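Pyruvate kinase (Cryptosporidium parvum, PDB 4DRS) probably catalyses the last step of glycolysis, in which phosphoenolpyruvate and ADP give pyruvate and ATP, using magnesium and potassium ions. Local coordinates at residues 114-120 with 149-153; 125-129 with 143-147; 165-170 with 199-204; 172-176 with 187-193. All coordinates share one frame; numbering follows the deposited sequence.

Contact 1. Residues 114-120 with 149-153; sequences EIRTGML and ISCSY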
loop_
_atom_site.group_PDB
_atom_site.type_symbol
_atom_site.label_atom_id
_atom_site.label_comp_id
_atom_site.label_asym_id
_atom_site.label_seq_id
_atom_site.Cartn_x
_atom_site.Cartn_y
_atom_site.Cartn_z
ATOM N N GLU A 114 36.776 32.555 0.721
ATOM C CA GLU A 114 36.015 33.707 0.248
ATOM C C GLU A 114 36.914 34.862 -0.183
ATOM O O GLU A 114 38.046 34.989 0.281
ATOM C CB GLU A 114 34.998 34.168 1.304
ATOM C CG GLU A 114 35.595 34.637 2.623
ATOM C CD GLU A 114 34.560 35.230 3.570
ATOM O OE1 GLU A 114 33.466 34.645 3.738
ATOM O OE2 GLU A 114 34.848 36.290 4.161
ATOM N N ILE A 115 36.400 35.688 -1.089
ATOM C CA ILE A 115 37.084 36.899 -1.528
ATOM C C ILE A 115 36.298 38.107 -1.030
ATOM O O ILE A 115 35.092 38.216 -1.270
ATOM C CB ILE A 115 37.215 36.966 -3.069
ATOM C CG1 ILE A 115 37.832 35.676 -3.622
ATOM C CG2 ILE A 115 38.045 38.177 -3.482
ATOM C CD1 ILE A 115 37.528 35.423 -5.085
ATOM N N ARG A 116 36.981 39.007 -0.330
ATOM C CA ARG A 116 36.336 40.220 0.163
ATOM C C ARG A 116 37.061 41.485 -0.287
ATOM O O ARG A 116 38.251 41.449 -0.617
ATOM C CB ARG A 116 36.184 40.181 1.692
ATOM C CG ARG A 116 35.135 39.189 2.179
ATOM C CD ARG A 116 34.600 39.550 3.557
ATOM N NE ARG A 116 33.606 38.586 4.038
ATOM C CZ ARG A 116 32.305 38.619 3.748
ATOM N NH1 ARG A 116 31.807 39.569 2.966
ATOM N NH2 ARG A 116 31.495 37.693 4.242
ATOM N N THR A 117 36.325 42.594 -0.318
ATOM C CA THR A 117 36.904 43.901 -0.632
ATOM C C THR A 117 37.539 44.514 0.619
ATOM O O THR A 117 37.319 44.032 1.732
ATOM C CB THR A 117 35.860 44.868 -1.234
ATOM O OG1 THR A 117 34.714 44.943 -0.377
ATOM C CG2 THR A 117 35.422 44.397 -2.610
ATOM N N GLY A 118 38.332 45.565 0.427
ATOM C CA GLY A 118 39.026 46.223 1.532
ATOM C C GLY A 118 38.224 47.330 2.186
ATOM O O GLY A 118 37.016 47.453 1.964
ATOM N N MET A 119 38.905 48.133 2.999
ATOM C CA MET A 119 38.287 49.268 3.681
ATOM C C MET A 119 38.154 50.456 2.730
ATOM O O MET A 119 39.012 50.668 1.870
ATOM C CB MET A 119 39.102 49.665 4.916
ATOM C CG MET A 119 39.248 48.562 5.957
ATOM S SD MET A 119 37.707 48.155 6.806
ATOM C CE MET A 119 37.622 49.480 8.010
ATOM N N LEU A 120 37.077 51.223 2.893
ATOM C CA LEU A 120 36.789 52.353 2.009
ATOM C C LEU A 120 37.376 53.681 2.507
ATOM O O LEU A 120 38.138 53.707 3.478
ATOM C CB LEU A 120 35.279 52.472 1.745
ATOM C CG LEU A 120 34.608 51.375 0.902
ATOM C CD1 LEU A 120 33.098 51.551 0.886
ATOM C CD2 LEU A 120 35.150 51.329 -0.520
ATOM N N ILE A 149 39.565 50.373 -5.382
ATOM C CA ILE A 149 39.262 49.577 -4.187
ATOM C C ILE A 149 40.280 48.452 -3.981
ATOM O O ILE A 149 41.126 48.196 -4.844
ATOM C CB ILE A 149 37.823 48.998 -4.197
ATOM C CG1 ILE A 149 37.604 48.079 -5.407
ATOM C CG2 ILE A 149 36.790 50.118 -4.147
ATOM C CD1 ILE A 149 36.450 47.109 -5.247
ATOM N N SER A 150 40.185 47.785 -2.835
ATOM C CA SER A 150 41.126 46.735 -2.470
ATOM C C SER A 150 40.503 45.343 -2.580
ATOM O O SER A 150 39.283 45.204 -2.702
ATOM C CB SER A 150 41.651 46.976 -1.055
ATOM O OG SER A 150 42.775 46.159 -0.796
ATOM N N CYS A 151 41.354 44.321 -2.529
ATOM C CA CYS A 151 40.937 42.931 -2.688
ATOM C C CYS A 151 41.810 42.010 -1.834
ATOM O O CYS A 151 43.030 42.190 -1.761
ATOM C CB CYS A 151 41.022 42.533 -4.164
ATOM S SG CYS A 151 40.505 40.850 -4.567
ATOM N N SER A 152 41.182 41.026 -1.197
ATOM C CA SER A 152 41.887 40.090 -0.320
ATOM C C SER A 152 42.602 38.977 -1.085
ATOM O O SER A 152 43.514 38.341 -0.559
ATOM C CB SER A 152 40.915 39.481 0.689
ATOM O OG SER A 152 39.855 38.820 0.025
ATOM N N TYR A 153 42.183 38.756 -2.328
ATOM C CA TYR A 153 42.686 37.658 -3.152
ATOM C C TYR A 153 43.890 38.118 -3.986
ATOM O O TYR A 153 43.732 38.776 -5.015
ATOM C CB TYR A 153 41.534 37.128 -4.021
ATOM C CG TYR A 153 41.832 35.923 -4.890
ATOM C CD1 TYR A 153 42.489 34.803 -4.383
ATOM C CD2 TYR A 153 41.408 35.891 -6.220
ATOM C CE1 TYR A 153 42.746 33.701 -5.187
ATOM C CE2 TYR A 153 41.657 34.797 -7.029
ATOM C CZ TYR A 153 42.326 33.706 -6.511
ATOM O OH TYR A 153 42.569 32.622 -7.320
#
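In the small beta domain inserted between barrel strands 105-109 and 232-235, the B domain of pyruvate kinases, Arg116 and Ser152 clasp each other where the incoming chain runs roughly antiparallel to the end of strand 148-150. Arg116 N gives an almost straight bond to Ser152 OG (2.9 Å, 170°). Ser152 N answers to Arg116 O at 3.0 Å, approaching nearly head-on to the carbonyl. With chi1 at 58°, the Ser152 hydroxyl folds back over its own backbone and so reaches the opposing amide. Further along, Gly118 N makes a weak bond to Ser150 O, and the CB of Ser150 packs 3.8 Å from Gly118 CA. On the apolar side, Ile115 CG2 touches both Cys151 SG and Tyr153 CB (3.7 Å to the latter). Its CD1 comes obliquely to the tyrosine ring. Thr117 CG2 meets Ile149 CD1, while Thr117 OG1 bonds to Lys199 N. Arg116 is an ADP-binding residue, though no nucleotide is bound to this chain. Its NE lies 2.6 Å from Glu114 OE2 in a salt bridge, weak as a hydrogen bond. Ser152 thus grips the arginine by its main chain, while Glu114 and the carbonyl of Arg198, bonded to NH1, probably help to orient the guanidinium.

Contact 2. Residues 125-129 with 143-147; sequences PIELK and LGNSE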
loop_
_atom_site.group_PDB
_atom_site.type_symbol
_atom_site.label_atom_id
_atom_site.label_comp_id
_atom_site.label_asym_id
_atom_site.label_seq_id
_atom_site.Cartn_x
_atom_site.Cartn_y
_atom_site.Cartn_z
ATOM N N PRO A 125 31.016 54.630 3.229
ATOM C CA PRO A 125 30.592 53.863 2.044
ATOM C C PRO A 125 30.621 54.654 0.737
ATOM O O PRO A 125 30.535 55.884 0.755
ATOM C CB PRO A 125 29.150 53.453 2.383
ATOM C CG PRO A 125 28.719 54.383 3.464
ATOM C CD PRO A 125 29.961 54.650 4.258
ATOM N N ILE A 126 30.738 53.942 -0.386
ATOM C CA ILE A 126 30.909 54.569 -1.706
ATOM C C ILE A 126 30.040 53.934 -2.802
ATOM O O ILE A 126 29.918 52.709 -2.887
ATOM C CB ILE A 126 32.396 54.565 -2.149
ATOM C CG1 ILE A 126 33.271 55.297 -1.121
ATOM C CG2 ILE A 126 32.553 55.221 -3.514
ATOM C CD1 ILE A 126 34.752 54.994 -1.215
ATOM N N GLU A 127 29.449 54.789 -3.638
ATOM C CA GLU A 127 28.619 54.364 -4.767
ATOM C C GLU A 127 29.375 54.494 -6.087
ATOM O O GLU A 127 30.314 55.287 -6.196
ATOM C CB GLU A 127 27.344 55.208 -4.844
ATOM C CG GLU A 127 26.551 55.296 -3.551
ATOM C CD GLU A 127 25.262 56.079 -3.710
ATOM O OE1 GLU A 127 25.322 57.269 -4.097
ATOM O OE2 GLU A 127 24.184 55.507 -3.441
ATOM N N LEU A 128 28.950 53.726 -7.090
ATOM C CA LEU A 128 29.573 53.768 -8.415
ATOM C C LEU A 128 28.554 53.925 -9.545
ATOM O O LEU A 128 27.391 53.539 -9.407
ATOM C CB LEU A 128 30.449 52.528 -8.649
ATOM C CG LEU A 128 31.638 52.253 -7.717
ATOM C CD1 LEU A 128 32.431 51.065 -8.225
ATOM C CD2 LEU A 128 32.559 53.455 -7.573
ATOM N N LYS A 129 29.013 54.498 -10.656
ATOM C CA LYS A 129 28.181 54.729 -11.836
ATOM C C LYS A 129 28.739 53.977 -13.047
ATOM O O LYS A 129 29.952 53.947 -13.262
ATOM C CB LYS A 129 28.085 56.232 -12.130
ATOM C CG LYS A 129 27.027 56.618 -13.154
ATOM C CD LYS A 129 27.069 58.107 -13.459
ATOM C CE LYS A 129 26.049 58.478 -14.525
ATOM N NZ LYS A 129 26.105 59.927 -14.861
ATOM N N LEU A 143 43.334 51.815 2.001
ATOM C CA LEU A 143 42.023 52.454 1.977
ATOM C C LEU A 143 41.618 52.767 0.539
ATOM O O LEU A 143 42.340 53.458 -0.182
ATOM C CB LEU A 143 42.020 53.729 2.831
ATOM C CG LEU A 143 42.330 53.618 4.330
ATOM C CD1 LEU A 143 42.472 55.003 4.946
ATOM C CD2 LEU A 143 41.275 52.807 5.075
ATOM N N GLY A 144 40.462 52.249 0.133
ATOM C CA GLY A 144 39.998 52.369 -1.245
ATOM C C GLY A 144 38.930 53.421 -1.460
ATOM O O GLY A 144 37.966 53.505 -0.701
ATOM N N ASN A 145 39.107 54.223 -2.507
ATOM C CA ASN A 145 38.143 55.263 -2.863
ATOM C C ASN A 145 37.124 54.796 -3.910
ATOM O O ASN A 145 36.849 53.599 -4.034
ATOM C CB ASN A 145 38.860 56.548 -3.313
ATOM C CG ASN A 145 39.941 56.294 -4.351
ATOM O OD1 ASN A 145 39.734 55.572 -5.326
ATOM N ND2 ASN A 145 41.102 56.906 -4.151
ATOM N N SER A 146 36.569 55.754 -4.651
ATOM C CA SER A 146 35.577 55.490 -5.691
ATOM C C SER A 146 36.229 55.068 -7.009
ATOM O O SER A 146 35.538 54.781 -7.992
ATOM C CB SER A 146 34.718 56.739 -5.913
ATOM O OG SER A 146 33.645 56.482 -6.802
ATOM N N GLU A 147 37.559 55.028 -7.021
ATOM C CA GLU A 147 38.320 54.763 -8.240
ATOM C C GLU A 147 39.202 53.520 -8.114
ATOM O O GLU A 147 39.386 52.785 -9.087
ATOM C CB GLU A 147 39.171 55.984 -8.607
ATOM C CG GLU A 147 38.380 57.283 -8.731
ATOM C CD GLU A 147 39.226 58.518 -8.481
ATOM O OE1 GLU A 147 40.174 58.765 -9.258
ATOM O OE2 GLU A 147 38.934 59.250 -7.511
#
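Ile126 and Ser146 each bury about 60 Å² against the opposite segment and carry this small contact, with Leu128 adding a methyl against polar atoms of the serine. Two branches of Ile126 do the work. CG2, set opposite the backbone N across the CA-CB bond (CG1 has chi1 -58°), presses on Ser146 CB at 3.6 Å. CD1 reaches back to Gly144 O, 3.6 Å away, and lies equally near the carbonyl carbon of Asn145. The isoleucine therefore spans three residues of the opposite segment. It also touches Leu120 and Glu121. Strand 126-127 pairs antiparallel with 194-195 in the small beta domain, whereas 143-147 is the end of the connection between strands 133-137 and 148-150, so the contact lays a strand against a turn through van der Waals packing. Leu128 comes in with one methyl: CD2 is 3.3 Å from both Ser146 O and Ser146 OG. The Ser146 carbonyl also receives a weak bond from Gln132 NE2. Asn145 braces the turn: its OD1 accepts from Glu147 N (2.8 Å, 147°) in an Asx turn. The donor lies 24° from the amide plane, and OD1 takes a second bond from Cys148 N.

Contact 3. Residues 165-170 with 199-204; sequences TVLIAD and KNMNLP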
loop_
_atom_site.group_PDB
_atom_site.type_symbol
_atom_site.label_atom_id
_atom_site.label_comp_id
_atom_site.label_asym_id
_atom_site.label_seq_id
_atom_site.Cartn_x
_atom_site.Cartn_y
_atom_site.Cartn_z
ATOM N N THR A 165 34.091 38.705 -16.129
ATOM C CA THR A 165 33.197 39.488 -15.279
ATOM C C THR A 165 33.515 39.284 -13.795
ATOM O O THR A 165 33.704 38.154 -13.340
ATOM C CB THR A 165 31.708 39.175 -15.554
ATOM O OG1 THR A 165 31.463 37.775 -15.363
ATOM C CG2 THR A 165 31.328 39.566 -16.983
ATOM N N VAL A 166 33.590 40.388 -13.056
ATOM C CA VAL A 166 33.847 40.350 -11.620
ATOM C C VAL A 166 32.624 40.895 -10.891
ATOM O O VAL A 166 32.187 42.018 -11.154
ATOM C CB VAL A 166 35.106 41.164 -11.236
ATOM C CG1 VAL A 166 35.415 41.014 -9.754
ATOM C CG2 VAL A 166 36.306 40.736 -12.070
ATOM N N LEU A 167 32.068 40.088 -9.988
ATOM C CA LEU A 167 30.871 40.469 -9.234
ATOM C C LEU A 167 31.197 40.817 -7.789
ATOM O O LEU A 167 31.941 40.102 -7.124
ATOM C CB LEU A 167 29.813 39.359 -9.282
ATOM C CG LEU A 167 29.220 38.975 -10.644
ATOM C CD1 LEU A 167 28.256 37.809 -10.490
ATOM C CD2 LEU A 167 28.528 40.151 -11.323
ATOM N N ILE A 168 30.632 41.921 -7.311
ATOM C CA ILE A 168 30.858 42.374 -5.941
ATOM C C ILE A 168 29.530 42.486 -5.189
ATOM O O ILE A 168 28.524 42.917 -5.757
ATOM C CB ILE A 168 31.657 43.699 -5.902
ATOM C CG1 ILE A 168 33.006 43.512 -6.609
ATOM C CG2 ILE A 168 31.868 44.169 -4.467
ATOM C CD1 ILE A 168 33.808 44.779 -6.821
ATOM N N ALA A 169 29.548 42.080 -3.916
ATOM C CA ALA A 169 28.376 42.077 -3.027
ATOM C C ALA A 169 27.226 41.197 -3.537
ATOM O O ALA A 169 26.053 41.572 -3.448
ATOM C CB ALA A 169 27.903 43.499 -2.736
ATOM N N ASP A 170 27.588 40.023 -4.060
ATOM C CA ASP A 170 26.641 39.041 -4.610
ATOM C C ASP A 170 25.708 39.629 -5.673
ATOM O O ASP A 170 24.485 39.641 -5.509
ATOM C CB ASP A 170 25.844 38.348 -3.494
ATOM C CG ASP A 170 26.704 37.430 -2.642
ATOM O OD1 ASP A 170 27.327 36.497 -3.196
ATOM O OD2 ASP A 170 26.743 37.636 -1.409
ATOM N N LYS A 199 32.806 43.679 1.337
ATOM C CA LYS A 199 31.765 43.046 0.540
ATOM C C LYS A 199 32.266 41.802 -0.187
ATOM O O LYS A 199 33.456 41.680 -0.486
ATOM C CB LYS A 199 31.144 44.045 -0.443
ATOM C CG LYS A 199 30.180 45.031 0.202
ATOM C CD LYS A 199 28.969 44.327 0.797
ATOM C CE LYS A 199 28.025 45.312 1.465
ATOM N NZ LYS A 199 26.887 44.615 2.124
ATOM N N ASN A 200 31.339 40.883 -0.450
ATOM C CA ASN A 200 31.612 39.650 -1.187
ATOM C C ASN A 200 32.134 39.937 -2.594
ATOM O O ASN A 200 31.848 40.990 -3.166
ATOM C CB ASN A 200 30.339 38.804 -1.279
ATOM C CG ASN A 200 29.564 38.767 0.028
ATOM O OD1 ASN A 200 29.959 38.088 0.977
ATOM N ND2 ASN A 200 28.453 39.497 0.080
ATOM N N MET A 201 32.904 39.003 -3.143
ATOM C CA MET A 201 33.374 39.111 -4.521
ATOM C C MET A 201 33.284 37.758 -5.214
ATOM O O MET A 201 33.541 36.722 -4.603
ATOM C CB MET A 201 34.803 39.657 -4.577
ATOM C CG MET A 201 35.071 40.549 -5.780
ATOM S SD MET A 201 36.657 41.413 -5.733
ATOM C CE MET A 201 37.660 40.312 -6.729
ATOM N N ASN A 202 32.906 37.775 -6.489
ATOM C CA ASN A 202 32.707 36.550 -7.257
ATOM C C ASN A 202 33.364 36.614 -8.628
ATOM O O ASN A 202 33.378 37.666 -9.272
ATOM C CB ASN A 202 31.217 36.269 -7.428
ATOM C CG ASN A 202 30.489 36.131 -6.104
ATOM O OD1 ASN A 202 30.654 35.142 -5.390
ATOM N ND2 ASN A 202 29.666 37.128 -5.775
ATOM N N LEU A 203 33.897 35.475 -9.066
ATOM C CA LEU A 203 34.525 35.362 -10.380
ATOM C C LEU A 203 33.878 34.232 -11.193
ATOM O O LEU A 203 34.392 33.108 -11.215
ATOM C CB LEU A 203 36.039 35.141 -10.244
ATOM C CG LEU A 203 36.859 36.087 -9.359
ATOM C CD1 LEU A 203 38.292 35.592 -9.254
ATOM C CD2 LEU A 203 36.821 37.522 -9.866
ATOM N N PRO A 204 32.741 34.531 -11.862
ATOM C CA PRO A 204 32.007 33.546 -12.665
ATOM C C PRO A 204 32.862 32.929 -13.769
ATOM O O PRO A 204 33.557 33.648 -14.492
ATOM C CB PRO A 204 30.868 34.369 -13.278
ATOM C CG PRO A 204 30.687 35.518 -12.351
ATOM C CD PRO A 204 32.070 35.845 -11.874
#
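Leu167 and Asn202 form an antiparallel hydrogen-bonded pair that joins strand 165-168 to 201-202, an edge strand of the mixed sheet in the B domain. Leu167 N reaches Asn202 O at 2.8 Å in a nearly straight bond, and Asn202 N returns to Leu167 O at 2.6 Å. Beyond the non-hydrogen-bonded pair of Ile168 and Met201, Ala169 N bonds to Asn200 O, approaching 40° out of the carbonyl plane. On one face of the sheet Ile168 and Met201 lie side by side, CG1 against CG. The methionine then turns at chi3 (97°), which carries CE to Val166 CG1 at 3.8 Å. That same valine methyl meets Leu203 CD2. On the other face, Leu167 CD1 slants across Pro204 CG. Pro204 CD also packs 3.2 Å from Thr165 O. Outside the pair, strand 173-180 lies along the far edge of 165-168, and Met299 of helix 297-300 packs on Leu167 and Asn202. Met201 also touches Ile115 and Cys151. At the 169-170 turn the side chain of Asn200, itself in contact with ADP-site Arg116, lies across Asp170, their amide and carboxylate planes 32° apart; Asn200 ND2 is 2.9 Å from Asp170 OD2, but at an angle too poor for a hydrogen bond.

Contact 4. Residues 172-176 with 187-193; sequences SLSTQ and CKVLNSV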
loop_
_atom_site.group_PDB
_atom_site.type_symbol
_atom_site.label_atom_id
_atom_site.label_comp_id
_atom_site.label_asym_id
_atom_site.label_seq_id
_atom_site.Cartn_x
_atom_site.Cartn_y
_atom_site.Cartn_z
ATOM N N SER A 172 25.889 42.951 -7.145
ATOM C CA SER A 172 25.548 44.357 -6.955
ATOM C C SER A 172 26.390 45.208 -7.894
ATOM O O SER A 172 25.854 45.944 -8.721
ATOM C CB SER A 172 25.761 44.779 -5.499
ATOM O OG SER A 172 25.055 43.929 -4.613
ATOM N N LEU A 173 27.709 45.089 -7.771
ATOM C CA LEU A 173 28.632 45.763 -8.670
ATOM C C LEU A 173 29.158 44.778 -9.713
ATOM O O LEU A 173 30.042 43.962 -9.431
ATOM C CB LEU A 173 29.779 46.408 -7.882
ATOM C CG LEU A 173 30.858 47.187 -8.641
ATOM C CD1 LEU A 173 30.270 48.363 -9.407
ATOM C CD2 LEU A 173 31.925 47.658 -7.670
ATOM N N SER A 174 28.582 44.853 -10.912
ATOM C CA SER A 174 28.992 44.016 -12.033
ATOM C C SER A 174 29.993 44.777 -12.893
ATOM O O SER A 174 29.721 45.893 -13.339
ATOM C CB SER A 174 27.777 43.598 -12.863
ATOM O OG SER A 174 28.143 42.688 -13.884
ATOM N N THR A 175 31.158 44.169 -13.104
ATOM C CA THR A 175 32.239 44.803 -13.857
ATOM C C THR A 175 32.791 43.876 -14.940
ATOM O O THR A 175 32.372 42.721 -15.058
ATOM C CB THR A 175 33.390 45.251 -12.932
ATOM O OG1 THR A 175 33.866 44.130 -12.175
ATOM C CG2 THR A 175 32.937 46.355 -11.979
ATOM N N GLN A 176 33.728 44.393 -15.730
ATOM C CA GLN A 176 34.367 43.621 -16.788
ATOM C C GLN A 176 35.817 44.067 -16.944
ATOM O O GLN A 176 36.095 45.260 -17.089
ATOM C CB GLN A 176 33.605 43.789 -18.103
ATOM C CG GLN A 176 34.016 42.820 -19.200
ATOM C CD GLN A 176 33.274 43.063 -20.499
ATOM O OE1 GLN A 176 33.193 44.194 -20.984
ATOM N NE2 GLN A 176 32.731 41.997 -21.077
ATOM N N CYS A 187 38.717 47.380 -14.198
ATOM C CA CYS A 187 37.426 46.925 -14.697
ATOM C C CYS A 187 36.572 48.085 -15.193
ATOM O O CYS A 187 36.871 49.250 -14.920
ATOM C CB CYS A 187 36.678 46.160 -13.606
ATOM S SG CYS A 187 37.523 44.676 -13.023
ATOM N N LYS A 188 35.513 47.751 -15.926
ATOM C CA LYS A 188 34.551 48.739 -16.397
ATOM C C LYS A 188 33.206 48.484 -15.725
ATOM O O LYS A 188 32.580 47.443 -15.949
ATOM C CB LYS A 188 34.416 48.673 -17.920
ATOM C CG LYS A 188 33.628 49.823 -18.534
ATOM C CD LYS A 188 33.437 49.642 -20.035
ATOM C CE LYS A 188 32.403 48.569 -20.349
ATOM N NZ LYS A 188 32.235 48.382 -21.817
ATOM N N VAL A 189 32.784 49.437 -14.893
ATOM C CA VAL A 189 31.510 49.349 -14.174
ATOM C C VAL A 189 30.354 49.254 -15.170
ATOM O O VAL A 189 30.152 50.152 -15.990
ATOM C CB VAL A 189 31.312 50.542 -13.210
ATOM C CG1 VAL A 189 29.950 50.473 -12.531
ATOM C CG2 VAL A 189 32.418 50.572 -12.164
ATOM N N LEU A 190 29.615 48.150 -15.097
ATOM C CA LEU A 190 28.547 47.863 -16.055
ATOM C C LEU A 190 27.193 48.411 -15.610
ATOM O O LEU A 190 26.416 48.893 -16.435
ATOM C CB LEU A 190 28.447 46.355 -16.328
ATOM C CG LEU A 190 29.696 45.621 -16.834
ATOM C CD1 LEU A 190 29.543 44.116 -16.680
ATOM C CD2 LEU A 190 30.034 45.988 -18.274
ATOM N N ASN A 191 26.912 48.323 -14.310
ATOM C CA ASN A 191 25.640 48.793 -13.755
ATOM C C ASN A 191 25.819 49.605 -12.472
ATOM O O ASN A 191 26.526 49.182 -11.552
ATOM C CB ASN A 191 24.678 47.621 -13.530
ATOM C CG ASN A 191 24.294 46.919 -14.824
ATOM O OD1 ASN A 191 25.109 46.228 -15.439
ATOM N ND2 ASN A 191 23.042 47.086 -15.236
ATOM N N SER A 192 25.166 50.767 -12.424
ATOM C CA SER A 192 25.309 51.724 -11.322
ATOM C C SER A 192 24.574 51.279 -10.056
ATOM O O SER A 192 23.340 51.270 -10.020
ATOM C CB SER A 192 24.801 53.106 -11.751
ATOM O OG SER A 192 25.261 53.447 -13.045
ATOM N N VAL A 193 25.340 50.917 -9.024
ATOM C CA VAL A 193 24.788 50.452 -7.739
ATOM C C VAL A 193 25.630 50.972 -6.558
ATOM O O VAL A 193 26.708 51.539 -6.755
ATOM C CB VAL A 193 24.663 48.900 -7.686
ATOM C CG1 VAL A 193 24.010 48.435 -6.392
ATOM C CG2 VAL A 193 23.858 48.368 -8.865
#
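Gln176 and Lys188 pair antiparallel, Lys188 N giving a bond to Gln176 O at 2.8 Å and Gln176 N a weak one back to Lys188 O, and further on Leu190 N bonds to Ser174 O (2.9 Å, 160°). Thr175 and Cys187 meet diagonally across the strands, CB to CB at 3.5 Å. The threonine turns its OG1 to the next strand, where it bonds to Val166 O, and its CG2 lies near Val189 CA. Cys187 also touches Ile136. The segments take in one end of the beta hairpin of strands 173-180 and 184-188 in the B-domain sheet, and the chain that runs on from 188; strand 165-168 flanks 173-176 and strand 133-137 flanks 187-188. A classic beta bulge sets Ser172 and Leu173 opposite Ile168, and Ser172 OG bonds to Ala169 O. Leu173 has its CG swung opposite the backbone N (chi1 -179°), which brings CD1 to Val189 CG1 at 3.8 Å, the two side chains crossing at about a right angle. Leu128, Leu134 and Ile195 also touch this leucine. Leu190, partly exposed, packs on the same strand: CD1 is 3.4 Å from Ser174 OG and 3.5 Å from Thr175 O, and CD2 nears Gln176 CB. Past the exposed Asn191, the chain returns so that Val193 CG2 sits 3.1 Å from Ser172 O.

Overall arrangement
All four contacts lie in the small B domain, inserted between strands 105-109 and 232-235 of the eight-stranded barrel. Along the chain, contact 1 encloses contact 2, and contact 3, opening after contact 1 has closed, encloses contact 4. Their centres are about 10 to 16 Å apart. Contacts 1, 3 and 4 reach the same mixed sheet; contacts 3 and 4 meet through neighbouring strands 165-168 and 173-180. Strand 126-127 of contact 2 is in a separate two-stranded sheet; this contact reaches contact 1 through Met119 and Gly144, and contact 4 through Leu128 and Val193. Contacts 1 and 3 touch, their centres about 11 Å apart, so the ADP-binding arginine lies beside the end of the B-domain sheet.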